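Local coordinates for luciferase-like enzymeAMP-CoA-ligase (Zophobas atratus, PDB 4W8O), which probably activates carboxylic acids as acyl-adenylates, as other AMP-forming CoA ligases of the ANL superfamily do, and resembles beetle luciferases, at residues Phe23-Cys28 against Phe169-Thr174; Arg57-Leu62 against Ser91-Lys96; His12-Lys17 against Ile205-Phe210; Ser80-Ile85 against Gly154-Met159. All coordinates share one frame; numbering follows the deposited sequence.

Contact 1: residues Phe23-Cys28 against Phe169-Thr174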
loop_
_atom_site.group_PDB
_atom_site.type_symbol
_atom_site.label_atom_id
_atom_site.label_comp_id
_atom_site.label_asym_id
_atom_site.label_seq_id
_atom_site.Cartn_x
_atom_site.Cartn_y
_atom_site.Cartn_z
ATOM N N PHE A 23 0.300 -1.852 -16.482
ATOM C CA PHE A 23 -0.781 -1.160 -15.790
ATOM C C PHE A 23 -0.454 0.321 -15.605
ATOM O O PHE A 23 -1.178 1.185 -16.081
ATOM C CB PHE A 23 -1.045 -1.813 -14.435
ATOM C CG PHE A 23 -1.988 -1.038 -13.561
ATOM C CD1 PHE A 23 -3.359 -1.076 -13.789
ATOM C CD2 PHE A 23 -1.507 -0.288 -12.492
ATOM C CE1 PHE A 23 -4.230 -0.366 -12.985
ATOM C CE2 PHE A 23 -2.378 0.417 -11.679
ATOM C CZ PHE A 23 -3.740 0.382 -11.932
ATOM N N LEU A 24 0.651 0.605 -14.931
ATOM C CA LEU A 24 1.015 1.984 -14.617
ATOM C C LEU A 24 1.169 2.833 -15.883
ATOM O O LEU A 24 0.731 3.985 -15.926
ATOM C CB LEU A 24 2.309 2.019 -13.806
ATOM C CG LEU A 24 2.259 1.393 -12.410
ATOM C CD1 LEU A 24 3.665 1.203 -11.870
ATOM C CD2 LEU A 24 1.432 2.231 -11.448
ATOM N N PHE A 25 1.797 2.244 -16.900
ATOM C CA PHE A 25 2.025 2.888 -18.204
ATOM C C PHE A 25 0.699 3.253 -18.874
ATOM O O PHE A 25 0.489 4.401 -19.279
ATOM C CB PHE A 25 2.825 1.936 -19.105
ATOM C CG PHE A 25 3.441 2.591 -20.312
ATOM C CD1 PHE A 25 4.716 3.139 -20.246
ATOM C CD2 PHE A 25 2.767 2.619 -21.523
ATOM C CE1 PHE A 25 5.294 3.736 -21.360
ATOM C CE2 PHE A 25 3.344 3.198 -22.642
ATOM C CZ PHE A 25 4.610 3.758 -22.563
ATOM N N GLU A 26 -0.195 2.269 -18.965
ATOM C CA GLU A 26 -1.528 2.471 -19.545
ATOM C C GLU A 26 -2.314 3.551 -18.799
ATOM O O GLU A 26 -2.970 4.385 -19.428
ATOM C CB GLU A 26 -2.311 1.155 -19.535
ATOM C CG GLU A 26 -3.750 1.259 -20.025
ATOM C CD GLU A 26 -4.574 0.008 -19.737
ATOM O OE1 GLU A 26 -3.987 -1.068 -19.474
ATOM O OE2 GLU A 26 -5.820 0.105 -19.774
ATOM N N CYS A 27 -2.247 3.531 -17.464
ATOM C CA CYS A 27 -2.918 4.543 -16.654
ATOM C C CYS A 27 -2.392 5.937 -16.987
ATOM O O CYS A 27 -3.171 6.868 -17.153
ATOM C CB CYS A 27 -2.752 4.250 -15.161
ATOM S SG CYS A 27 -3.739 2.855 -14.582
ATOM N N CYS A 28 -1.072 6.071 -17.108
ATOM C CA CYS A 28 -0.464 7.345 -17.498
ATOM C C CYS A 28 -1.005 7.868 -18.836
ATOM O O CYS A 28 -1.334 9.047 -18.939
ATOM C CB CYS A 28 1.067 7.240 -17.551
ATOM S SG CYS A 28 1.891 7.268 -15.932
ATOM N N PHE A 169 9.477 3.376 -26.664
ATOM C CA PHE A 169 9.566 2.533 -25.474
ATOM C C PHE A 169 8.207 1.990 -25.062
ATOM O O PHE A 169 7.213 2.718 -25.021
ATOM C CB PHE A 169 10.193 3.271 -24.299
ATOM C CG PHE A 169 10.226 2.459 -23.034
ATOM C CD1 PHE A 169 11.213 1.503 -22.834
ATOM C CD2 PHE A 169 9.261 2.635 -22.050
ATOM C CE1 PHE A 169 11.243 0.748 -21.680
ATOM C CE2 PHE A 169 9.286 1.881 -20.887
ATOM C CZ PHE A 169 10.276 0.938 -20.704
ATOM N N LYS A 170 8.181 0.693 -24.778
ATOM C CA LYS A 170 7.020 0.046 -24.194
ATOM C C LYS A 170 7.500 -0.818 -23.027
ATOM O O LYS A 170 8.611 -1.358 -23.063
ATOM C CB LYS A 170 6.297 -0.825 -25.229
ATOM C CG LYS A 170 5.629 -0.056 -26.370
ATOM C CD LYS A 170 4.466 0.801 -25.878
ATOM C CE LYS A 170 3.619 1.350 -27.019
ATOM N NZ LYS A 170 2.472 2.144 -26.484
ATOM N N PRO A 171 6.675 -0.940 -21.976
ATOM C CA PRO A 171 7.041 -1.860 -20.897
ATOM C C PRO A 171 7.316 -3.269 -21.418
ATOM O O PRO A 171 6.661 -3.723 -22.355
ATOM C CB PRO A 171 5.810 -1.851 -19.993
ATOM C CG PRO A 171 5.166 -0.533 -20.244
ATOM C CD PRO A 171 5.429 -0.209 -21.686
ATOM N N SER A 172 8.283 -3.945 -20.810
ATOM C CA SER A 172 8.666 -5.291 -21.216
ATOM C C SER A 172 7.527 -6.269 -21.006
ATOM O O SER A 172 6.809 -6.190 -20.013
ATOM C CB SER A 172 9.868 -5.764 -20.401
ATOM O OG SER A 172 10.942 -4.851 -20.504
ATOM N N LYS A 173 7.360 -7.185 -21.951
ATOM C CA LYS A 173 6.478 -8.322 -21.752
ATOM C C LYS A 173 7.120 -9.208 -20.700
ATOM O O LYS A 173 8.338 -9.371 -20.693
ATOM C CB LYS A 173 6.281 -9.084 -23.066
ATOM C CG LYS A 173 5.463 -8.308 -24.090
ATOM C CD LYS A 173 4.037 -8.138 -23.594
ATOM C CE LYS A 173 3.178 -7.350 -24.558
ATOM N NZ LYS A 173 1.836 -7.148 -23.938
ATOM N N THR A 174 6.314 -9.734 -19.785
ATOM C CA THR A 174 6.834 -10.608 -18.735
ATOM C C THR A 174 5.784 -11.639 -18.331
ATOM O O THR A 174 4.678 -11.656 -18.869
ATOM C CB THR A 174 7.339 -9.794 -17.516
ATOM O OG1 THR A 174 7.983 -10.669 -16.569
ATOM C CG2 THR A 174 6.194 -9.035 -16.839
#

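Contact 2: residues Arg57-Leu62 against Ser91-Lys96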
loop_
_atom_site.group_PDB
_atom_site.type_symbol
_atom_site.label_atom_id
_atom_site.label_comp_id
_atom_site.label_asym_id
_atom_site.label_seq_id
_atom_site.Cartn_x
_atom_site.Cartn_y
_atom_site.Cartn_z
ATOM N N ARG A 57 12.227 7.689 -19.183
ATOM C CA ARG A 57 13.649 8.016 -19.273
ATOM C C ARG A 57 14.479 7.258 -18.250
ATOM O O ARG A 57 15.546 6.742 -18.581
ATOM C CB ARG A 57 13.866 9.520 -19.121
ATOM C CG ARG A 57 13.421 10.312 -20.331
ATOM C CD ARG A 57 13.448 11.795 -20.043
ATOM N NE ARG A 57 12.917 12.574 -21.150
ATOM C CZ ARG A 57 12.781 13.895 -21.129
ATOM N NH1 ARG A 57 13.123 14.594 -20.053
ATOM N NH2 ARG A 57 12.292 14.523 -22.189
ATOM N N VAL A 58 13.984 7.174 -17.016
ATOM C CA VAL A 58 14.651 6.374 -15.994
ATOM C C VAL A 58 14.736 4.907 -16.419
ATOM O O VAL A 58 15.785 4.284 -16.259
ATOM C CB VAL A 58 13.963 6.506 -14.619
ATOM C CG1 VAL A 58 14.560 5.534 -13.614
ATOM C CG2 VAL A 58 14.097 7.927 -14.088
ATOM N N ALA A 59 13.642 4.369 -16.962
ATOM C CA ALA A 59 13.594 2.971 -17.413
ATOM C C ALA A 59 14.621 2.672 -18.501
ATOM O O ALA A 59 15.326 1.657 -18.440
ATOM C CB ALA A 59 12.199 2.617 -17.915
ATOM N N LEU A 60 14.692 3.548 -19.499
ATOM C CA LEU A 60 15.649 3.375 -20.598
ATOM C C LEU A 60 17.083 3.380 -20.073
ATOM O O LEU A 60 17.917 2.631 -20.553
ATOM C CB LEU A 60 15.466 4.451 -21.677
ATOM C CG LEU A 60 14.217 4.285 -22.542
ATOM C CD1 LEU A 60 13.926 5.575 -23.294
ATOM C CD2 LEU A 60 14.370 3.123 -23.516
ATOM N N ASN A 61 17.362 4.209 -19.073
ATOM C CA ASN A 61 18.687 4.218 -18.468
ATOM C C ASN A 61 18.931 2.979 -17.604
ATOM O O ASN A 61 20.020 2.411 -17.633
ATOM C CB ASN A 61 18.906 5.510 -17.676
ATOM C CG ASN A 61 19.134 6.704 -18.581
ATOM O OD1 ASN A 61 19.857 6.606 -19.577
ATOM N ND2 ASN A 61 18.521 7.836 -18.249
ATOM N N LEU A 62 17.923 2.549 -16.852
ATOM C CA LEU A 62 18.027 1.297 -16.086
ATOM C C LEU A 62 18.333 0.100 -17.002
ATOM O O LEU A 62 19.092 -0.797 -16.637
ATOM C CB LEU A 62 16.748 1.036 -15.285
ATOM C CG LEU A 62 16.547 1.852 -14.002
ATOM C CD1 LEU A 62 15.152 1.615 -13.448
ATOM C CD2 LEU A 62 17.597 1.523 -12.953
ATOM N N SER A 91 9.316 -1.101 -12.657
ATOM C CA SER A 91 8.146 -1.907 -12.981
ATOM C C SER A 91 7.904 -2.023 -14.486
ATOM O O SER A 91 7.452 -3.063 -14.943
ATOM C CB SER A 91 6.904 -1.359 -12.281
ATOM O OG SER A 91 7.031 -1.526 -10.880
ATOM N N TYR A 92 8.208 -0.974 -15.253
ATOM C CA TYR A 92 8.110 -1.042 -16.726
ATOM C C TYR A 92 8.974 -2.168 -17.286
ATOM O O TYR A 92 8.618 -2.794 -18.283
ATOM C CB TYR A 92 8.552 0.260 -17.410
ATOM C CG TYR A 92 7.699 1.493 -17.186
ATOM C CD1 TYR A 92 6.369 1.404 -16.770
ATOM C CD2 TYR A 92 8.215 2.763 -17.458
ATOM C CE1 TYR A 92 5.596 2.541 -16.591
ATOM C CE2 TYR A 92 7.450 3.908 -17.284
ATOM C CZ TYR A 92 6.144 3.796 -16.847
ATOM O OH TYR A 92 5.373 4.921 -16.670
ATOM N N LEU A 93 10.109 -2.414 -16.643
ATOM C CA LEU A 93 11.035 -3.466 -17.068
ATOM C C LEU A 93 10.713 -4.831 -16.470
ATOM O O LEU A 93 11.415 -5.810 -16.739
ATOM C CB LEU A 93 12.464 -3.069 -16.710
ATOM C CG LEU A 93 12.906 -1.723 -17.277
ATOM C CD1 LEU A 93 14.332 -1.428 -16.854
ATOM C CD2 LEU A 93 12.780 -1.699 -18.799
ATOM N N GLY A 94 9.647 -4.906 -15.674
ATOM C CA GLY A 94 9.252 -6.147 -15.030
ATOM C C GLY A 94 10.122 -6.538 -13.841
ATOM O O GLY A 94 10.008 -7.656 -13.338
ATOM N N ALA A 95 10.993 -5.635 -13.388
ATOM C CA ALA A 95 11.846 -5.911 -12.231
ATOM C C ALA A 95 11.008 -5.906 -10.938
ATOM O O ALA A 95 9.920 -5.310 -10.881
ATOM C CB ALA A 95 12.986 -4.900 -12.144
ATOM N N LYS A 96 11.516 -6.591 -9.922
ATOM C CA LYS A 96 10.853 -6.683 -8.626
ATOM C C LYS A 96 11.177 -5.415 -7.847
ATOM O O LYS A 96 12.351 -5.053 -7.734
ATOM C CB LYS A 96 11.361 -7.905 -7.847
ATOM C CG LYS A 96 10.944 -9.254 -8.419
ATOM C CD LYS A 96 11.928 -9.840 -9.417
ATOM C CE LYS A 96 11.318 -11.018 -10.172
ATOM N NZ LYS A 96 10.408 -10.598 -11.282
#

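Contact 3: residues His12-Lys17 against Ile205-Phe210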
loop_
_atom_site.group_PDB
_atom_site.type_symbol
_atom_site.label_atom_id
_atom_site.label_comp_id
_atom_site.label_asym_id
_atom_site.label_seq_id
_atom_site.Cartn_x
_atom_site.Cartn_y
_atom_site.Cartn_z
ATOM N N HIS A 12 -15.922 -8.024 -12.065
ATOM C CA HIS A 12 -15.238 -8.571 -13.223
ATOM C C HIS A 12 -13.845 -7.941 -13.295
ATOM O O HIS A 12 -13.734 -6.748 -13.561
ATOM C CB HIS A 12 -16.028 -8.268 -14.496
ATOM C CG HIS A 12 -15.296 -8.634 -15.747
ATOM N ND1 HIS A 12 -15.290 -9.915 -16.257
ATOM C CD2 HIS A 12 -14.512 -7.896 -16.569
ATOM C CE1 HIS A 12 -14.547 -9.947 -17.349
ATOM N NE2 HIS A 12 -14.061 -8.736 -17.557
ATOM N N PRO A 13 -12.780 -8.725 -13.037
ATOM C CA PRO A 13 -11.455 -8.089 -13.040
ATOM C C PRO A 13 -11.038 -7.591 -14.416
ATOM O O PRO A 13 -11.181 -8.315 -15.393
ATOM C CB PRO A 13 -10.521 -9.213 -12.554
ATOM C CG PRO A 13 -11.408 -10.132 -11.774
ATOM C CD PRO A 13 -12.709 -10.111 -12.541
ATOM N N ASN A 14 -10.562 -6.350 -14.492
ATOM C CA ASN A 14 -10.051 -5.784 -15.738
ATOM C C ASN A 14 -8.528 -5.715 -15.813
ATOM O O ASN A 14 -7.977 -5.459 -16.881
ATOM C CB ASN A 14 -10.632 -4.385 -15.959
ATOM C CG ASN A 14 -12.103 -4.418 -16.314
ATOM O OD1 ASN A 14 -12.523 -5.183 -17.180
ATOM N ND2 ASN A 14 -12.896 -3.586 -15.650
ATOM N N PHE A 15 -7.845 -5.950 -14.699
ATOM C CA PHE A 15 -6.385 -5.842 -14.675
ATOM C C PHE A 15 -5.732 -7.154 -14.224
ATOM O O PHE A 15 -4.832 -7.168 -13.368
ATOM C CB PHE A 15 -5.983 -4.684 -13.774
ATOM C CG PHE A 15 -6.605 -3.372 -14.167
ATOM C CD1 PHE A 15 -6.235 -2.743 -15.346
ATOM C CD2 PHE A 15 -7.563 -2.774 -13.371
ATOM C CE1 PHE A 15 -6.803 -1.536 -15.722
ATOM C CE2 PHE A 15 -8.138 -1.569 -13.739
ATOM C CZ PHE A 15 -7.754 -0.946 -14.916
ATOM N N ASP A 16 -6.185 -8.255 -14.820
ATOM C CA ASP A 16 -5.713 -9.595 -14.448
ATOM C C ASP A 16 -4.888 -10.285 -15.532
ATOM O O ASP A 16 -4.496 -11.436 -15.361
ATOM C CB ASP A 16 -6.890 -10.484 -14.032
ATOM C CG ASP A 16 -7.915 -10.683 -15.146
ATOM O OD1 ASP A 16 -7.996 -9.841 -16.068
ATOM O OD2 ASP A 16 -8.646 -11.690 -15.086
ATOM N N LYS A 17 -4.591 -9.578 -16.620
ATOM C CA LYS A 17 -3.830 -10.151 -17.728
ATOM C C LYS A 17 -2.595 -9.324 -18.095
ATOM O O LYS A 17 -2.019 -9.500 -19.169
ATOM C CB LYS A 17 -4.741 -10.312 -18.952
ATOM C CG LYS A 17 -5.899 -11.268 -18.711
ATOM C CD LYS A 17 -6.815 -11.353 -19.920
ATOM C CE LYS A 17 -7.966 -12.330 -19.699
ATOM N NZ LYS A 17 -8.845 -11.915 -18.565
ATOM N N ILE A 205 -5.015 -6.694 -5.361
ATOM C CA ILE A 205 -5.078 -5.861 -4.160
ATOM C C ILE A 205 -5.638 -4.490 -4.559
ATOM O O ILE A 205 -6.517 -3.946 -3.888
ATOM C CB ILE A 205 -3.703 -5.673 -3.486
ATOM C CG1 ILE A 205 -3.247 -6.995 -2.867
ATOM C CG2 ILE A 205 -3.784 -4.575 -2.426
ATOM C CD1 ILE A 205 -1.816 -7.004 -2.374
ATOM N N VAL A 206 -5.110 -3.953 -5.655
ATOM C CA VAL A 206 -5.493 -2.642 -6.151
ATOM C C VAL A 206 -6.941 -2.642 -6.662
ATOM O O VAL A 206 -7.722 -1.760 -6.319
ATOM C CB VAL A 206 -4.546 -2.172 -7.283
ATOM C CG1 VAL A 206 -5.075 -0.910 -7.940
ATOM C CG2 VAL A 206 -3.137 -1.950 -6.741
ATOM N N GLU A 207 -7.289 -3.639 -7.471
ATOM C CA GLU A 207 -8.614 -3.687 -8.070
ATOM C C GLU A 207 -9.699 -3.978 -7.027
ATOM O O GLU A 207 -10.778 -3.386 -7.079
ATOM C CB GLU A 207 -8.658 -4.700 -9.222
ATOM C CG GLU A 207 -9.570 -4.244 -10.338
ATOM C CD GLU A 207 -9.557 -5.149 -11.555
ATOM O OE1 GLU A 207 -8.667 -6.018 -11.693
ATOM O OE2 GLU A 207 -10.458 -4.968 -12.388
ATOM N N THR A 208 -9.405 -4.866 -6.077
ATOM C CA THR A 208 -10.337 -5.169 -4.994
ATOM C C THR A 208 -10.616 -3.919 -4.159
ATOM O O THR A 208 -11.763 -3.661 -3.795
ATOM C CB THR A 208 -9.804 -6.305 -4.090
ATOM O OG1 THR A 208 -9.738 -7.522 -4.849
ATOM C CG2 THR A 208 -10.686 -6.516 -2.855
ATOM N N SER A 209 -9.579 -3.135 -3.880
ATOM C CA SER A 209 -9.751 -1.885 -3.135
ATOM C C SER A 209 -10.647 -0.873 -3.888
ATOM O O SER A 209 -11.425 -0.143 -3.270
ATOM C CB SER A 209 -8.388 -1.273 -2.736
ATOM O OG SER A 209 -7.721 -0.626 -3.810
ATOM N N PHE A 210 -10.555 -0.852 -5.216
ATOM C CA PHE A 210 -11.436 -0.019 -6.031
ATOM C C PHE A 210 -12.910 -0.426 -5.887
ATOM O O PHE A 210 -13.776 0.432 -5.713
ATOM C CB PHE A 210 -11.016 -0.068 -7.503
ATOM C CG PHE A 210 -11.959 0.649 -8.427
ATOM C CD1 PHE A 210 -11.928 2.029 -8.535
ATOM C CD2 PHE A 210 -12.881 -0.058 -9.188
ATOM C CE1 PHE A 210 -12.800 2.697 -9.378
ATOM C CE2 PHE A 210 -13.756 0.601 -10.038
ATOM C CZ PHE A 210 -13.712 1.982 -10.136
HETATM O O HOH W 1 -12.078 -2.567 -12.904
#

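Contact 4: residues Ser80-Ile85 against Gly154-Met159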
loop_
_atom_site.group_PDB
_atom_site.type_symbol
_atom_site.label_atom_id
_atom_site.label_comp_id
_atom_site.label_asym_id
_atom_site.label_seq_id
_atom_site.Cartn_x
_atom_site.Cartn_y
_atom_site.Cartn_z
ATOM N N SER A 80 8.178 11.885 -1.849
ATOM C CA SER A 80 8.552 13.110 -2.562
ATOM C C SER A 80 7.981 13.005 -3.966
ATOM O O SER A 80 7.388 11.992 -4.312
ATOM C CB SER A 80 10.073 13.259 -2.630
ATOM O OG SER A 80 10.628 12.316 -3.541
ATOM N N LEU A 81 8.159 14.036 -4.783
ATOM C CA LEU A 81 7.747 13.944 -6.184
ATOM C C LEU A 81 8.647 13.017 -7.010
ATOM O O LEU A 81 8.316 12.703 -8.156
ATOM C CB LEU A 81 7.689 15.330 -6.830
ATOM C CG LEU A 81 6.588 16.273 -6.335
ATOM C CD1 LEU A 81 6.729 17.587 -7.072
ATOM C CD2 LEU A 81 5.193 15.704 -6.544
ATOM N N ASP A 82 9.770 12.567 -6.444
ATOM C CA ASP A 82 10.691 11.700 -7.181
ATOM C C ASP A 82 10.725 10.239 -6.721
ATOM O O ASP A 82 11.128 9.370 -7.501
ATOM C CB ASP A 82 12.108 12.270 -7.117
ATOM C CG ASP A 82 12.226 13.635 -7.782
ATOM O OD1 ASP A 82 11.370 13.998 -8.609
ATOM O OD2 ASP A 82 13.180 14.354 -7.465
ATOM N N ASN A 83 10.318 9.952 -5.483
ATOM C CA ASN A 83 10.601 8.635 -4.914
ATOM C C ASN A 83 9.920 7.470 -5.640
ATOM O O ASN A 83 10.477 6.373 -5.690
ATOM C CB ASN A 83 10.315 8.581 -3.407
ATOM C CG ASN A 83 8.847 8.458 -3.093
ATOM O OD1 ASN A 83 8.062 9.337 -3.424
ATOM N ND2 ASN A 83 8.468 7.376 -2.419
ATOM N N SER A 84 8.742 7.706 -6.211
ATOM C CA SER A 84 8.049 6.657 -6.961
ATOM C C SER A 84 8.477 6.550 -8.442
ATOM O O SER A 84 8.177 5.555 -9.102
ATOM C CB SER A 84 6.524 6.823 -6.847
ATOM O OG SER A 84 6.076 7.959 -7.558
ATOM N N ILE A 85 9.184 7.549 -8.968
ATOM C CA ILE A 85 9.524 7.560 -10.408
ATOM C C ILE A 85 10.372 6.353 -10.829
ATOM O O ILE A 85 10.038 5.683 -11.809
ATOM C CB ILE A 85 10.225 8.879 -10.836
ATOM C CG1 ILE A 85 9.337 10.096 -10.543
ATOM C CG2 ILE A 85 10.598 8.842 -12.312
ATOM C CD1 ILE A 85 7.938 10.025 -11.128
ATOM N N GLY A 154 25.879 7.311 -8.081
ATOM C CA GLY A 154 25.043 7.908 -9.121
ATOM C C GLY A 154 23.908 8.708 -8.508
ATOM O O GLY A 154 23.638 8.599 -7.316
ATOM N N THR A 155 23.250 9.518 -9.326
ATOM C CA THR A 155 22.168 10.382 -8.852
ATOM C C THR A 155 20.899 10.137 -9.647
ATOM O O THR A 155 20.953 9.678 -10.791
ATOM C CB THR A 155 22.533 11.867 -8.995
ATOM O OG1 THR A 155 22.695 12.187 -10.382
ATOM C CG2 THR A 155 23.816 12.171 -8.261
ATOM N N PHE A 156 19.763 10.461 -9.041
ATOM C CA PHE A 156 18.474 10.336 -9.704
ATOM C C PHE A 156 18.390 11.261 -10.920
ATOM O O PHE A 156 17.874 10.875 -11.969
ATOM C CB PHE A 156 17.331 10.636 -8.725
ATOM C CG PHE A 156 15.992 10.776 -9.387
ATOM C CD1 PHE A 156 15.316 9.659 -9.862
ATOM C CD2 PHE A 156 15.415 12.024 -9.557
ATOM C CE1 PHE A 156 14.084 9.787 -10.486
ATOM C CE2 PHE A 156 14.186 12.159 -10.178
ATOM C CZ PHE A 156 13.515 11.037 -10.639
ATOM N N ALA A 157 18.900 12.478 -10.771
ATOM C CA ALA A 157 18.930 13.457 -11.860
ATOM C C ALA A 157 19.631 12.915 -13.111
ATOM O O ALA A 157 19.199 13.192 -14.232
ATOM C CB ALA A 157 19.600 14.740 -11.393
ATOM N N GLU A 158 20.705 12.149 -12.916
ATOM C CA GLU A 158 21.393 11.482 -14.028
ATOM C C GLU A 158 20.512 10.443 -14.717
ATOM O O GLU A 158 20.555 10.313 -15.945
ATOM C CB GLU A 158 22.674 10.804 -13.546
ATOM C CG GLU A 158 23.830 11.767 -13.352
ATOM C CD GLU A 158 24.928 11.226 -12.451
ATOM O OE1 GLU A 158 24.930 10.021 -12.117
ATOM O OE2 GLU A 158 25.801 12.028 -12.077
ATOM N N MET A 159 19.731 9.699 -13.930
ATOM C CA MET A 159 18.837 8.669 -14.474
ATOM C C MET A 159 17.677 9.248 -15.304
ATOM O O MET A 159 17.099 8.538 -16.127
ATOM C CB MET A 159 18.271 7.778 -13.349
ATOM C CG MET A 159 19.291 6.921 -12.614
ATOM S SD MET A 159 20.192 5.781 -13.693
ATOM C CE MET A 159 18.891 4.614 -14.086
#

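Contact 1: residues Phe23-Cys28 against Phe169-Thr174
Phe25 turns its CG away from the backbone N (chi1 -164°), carrying the ring off helix 20-30 toward Pro171; Phe169 has a similar first torsion (chi1 177°), which brings the CD2 side of its ring toward that of Phe25. The contact packs this helix against the loop that runs into strand 179-184 of the mixed eight-stranded sheet in the AMP-binding fold. Pro171 lies over one face of the Phe25 ring in a CH-pi contact: its CD is 3.7 Å from the ring centroid and 11° off the normal. Its CG adds a contact of 3.6 Å to Phe25 CG, nearer the root of the side chain. At the far end, Phe25 CE1 meets the edge of the Phe169 ring, 4.2 Å from CD2. Tyr92 also packs edge-to-face with Phe25. Replacing Phe25 with an alanine would probably leave Pro171 CD and CG without the face they rest on and open a gap between helix and loop. The side chain of Lys170, bent at chi2, runs at about a right angle to that of Phe25, placing its NZ 4.1 Å from Phe25 CE2.

Contact 2: residues Arg57-Leu62 against Ser91-Lys96
Leu93 makes the closest approach here, its CD1 reaching into the surface of helix 48-64 to lie 3.6 Å from Ala59 O and 3.8 Å from Leu62 CB. The two touched atoms come from residues about a turn apart in sequence but lie side by side on the helix surface, so the methyl rests against backbone and side chain together. Its CG stands anti to its own carbonyl carbon (chi1 -56°), with the chain extended beyond, which directs CD1 across to the helix. Beside it Ala59 CB meets the Tyr92 ring at its edge, near the ring plane, 4.0 Å from CD2. No hydrogen bond crosses the contact, which is buried and wholly apolar apart from Ala59 O. The next shell fixes these groups. Tyr92 OH is hydrogen-bonded to Ser55 OG, tying the far end of the ring to the same helix that Ala59 belongs to. Leu93 is held where helix 85-92 ends in a Schellman motif: Gly94, with phi 75°, turns the chain, and Gly94 N bonds Ser91 O at 3.0 Å. Helix 85-92 connects the adjacent parallel strands 72-76 and 96-99 in a beta-alpha-beta crossover, and helix 48-64 packs along it, Val58 reaching Ile85 and Ala89 while Ala59 and Leu62 meet its C-terminal end.

Contact 3: residues His12-Lys17 against Ile205-Phe210
The Phe15 ring and the Glu207 carboxylate are the flat groups here, their planes 60° apart. Glu207 CG lies in the ring plane at its edge, and Glu207 CD is 3.6 Å from Phe15 CD2. One face of the ring is covered by CB of the preceding residue, Asn14, above its centre. The carboxylate is gripped through its two oxygens by successive peptide N-H groups of the loop. Asn14 N donates to the syn lone pair of Glu207 OE2 in a nearly straight bond (176°), whose modelled length of 2.5 Å is short enough to be doubtful in detail. Phe15 N reaches Glu207 OE1 at 3.1 Å from above the carboxylate plane, a more bent approach at 151°. OE1 also receives Gln204 NE2 from the same helix. A water completes the set: it donates to Glu207 OE2 at 2.9 Å and accepts from Asn14 ND2 at 3.0 Å. Beyond CG the glutamate chain is extended, which spans the gap from helix to loop. So many donors would probably favour the ionised form, despite Asp16 OD1 lying 5.8 Å from Glu207 OE1. With an alanine at Glu207, the N-H groups of Asn14 and Phe15 would probably lose the carboxylate that takes both of them, and this part of the loop would be freer to shift. Phe15 continues inward, packing edge-to-face with Phe23 and against Leu239. Through two successive backbone N-H groups on one carboxylate, helix 199-211 of the AMP-binding fold holds the irregular loop between strand 6-7 and helix 20-30.

Contact 4: residues Ser80-Ile85 against Gly154-Met159
A helix N-terminus with a capping box meets the turn that leads into helix 85-92, at the outer end of the eight-stranded mixed sheet whose edge strand is 154-155. Phe156, first residue of the short helix 156-159, presents its ring to Asp82 and Ile85. Asp82 CB stands over one face of the ring, 4.2 Å from the centroid and 29° off the normal, a CH-pi contact displaced from the centre. The carboxylate continues beyond the rim: Asp82 CG is 3.4 Å from Phe156 CE2, with the two planes only 31° apart. The side chain of Ile85 runs at about a right angle to that of Phe156, its CB 3.9 Å from Phe156 CZ. The phenyl reaches the turn because its CG points away from the backbone N (chi1 169°). Local bonds shape both partners. Thr155 OG1 accepts from Glu158 N at 3.2 Å, and Glu158 OE1 accepts from Thr155 N in return, closing the box. Across the contact, Asp82 to Ile85 form a type I turn, with Ile85 N bonded to Asp82 O at 3.0 Å. It is entered through an ST turn, in which Ser80 OG accepts from Asp82 N. Asp82 OD1 has a salt bridge to Arg54, whose side chain also touches Phe156 and Ile85. Of Asp82, only the CB methylene covers the ring; the charged carboxylate lies past the CE2 rim, above the plane, where the salt bridge to Arg54 probably balances its charge and makes an aspartate tolerable beside an aromatic ring.

How the contacts relate
Contacts 1 and 2 are the closest pair, their centres about 10 Å apart, and they meet at Tyr92 of contact 2, against which Ser172 and Phe169 of contact 1 lie: Ser172 N is 2.8 Å from Tyr92 O, a probable hydrogen bond, and Phe169 packs on Tyr92 and Leu60. Contact 2 passes on to contact 4 through Asn61 ND2, 2.6 Å from Met159 O, another probable hydrogen bond. Contact 3 joins the series at its other end, where Phe23 CD1 meets Phe15 CD1 at 3.7 Å, whereas contacts 3 and 4 stay about 13 Å apart at their nearest atoms. No segment contributes a residue to the polyether-occupied pocket. Contact 3 is tied to it indirectly: Ser209 touches Tyr214, a pocket residue.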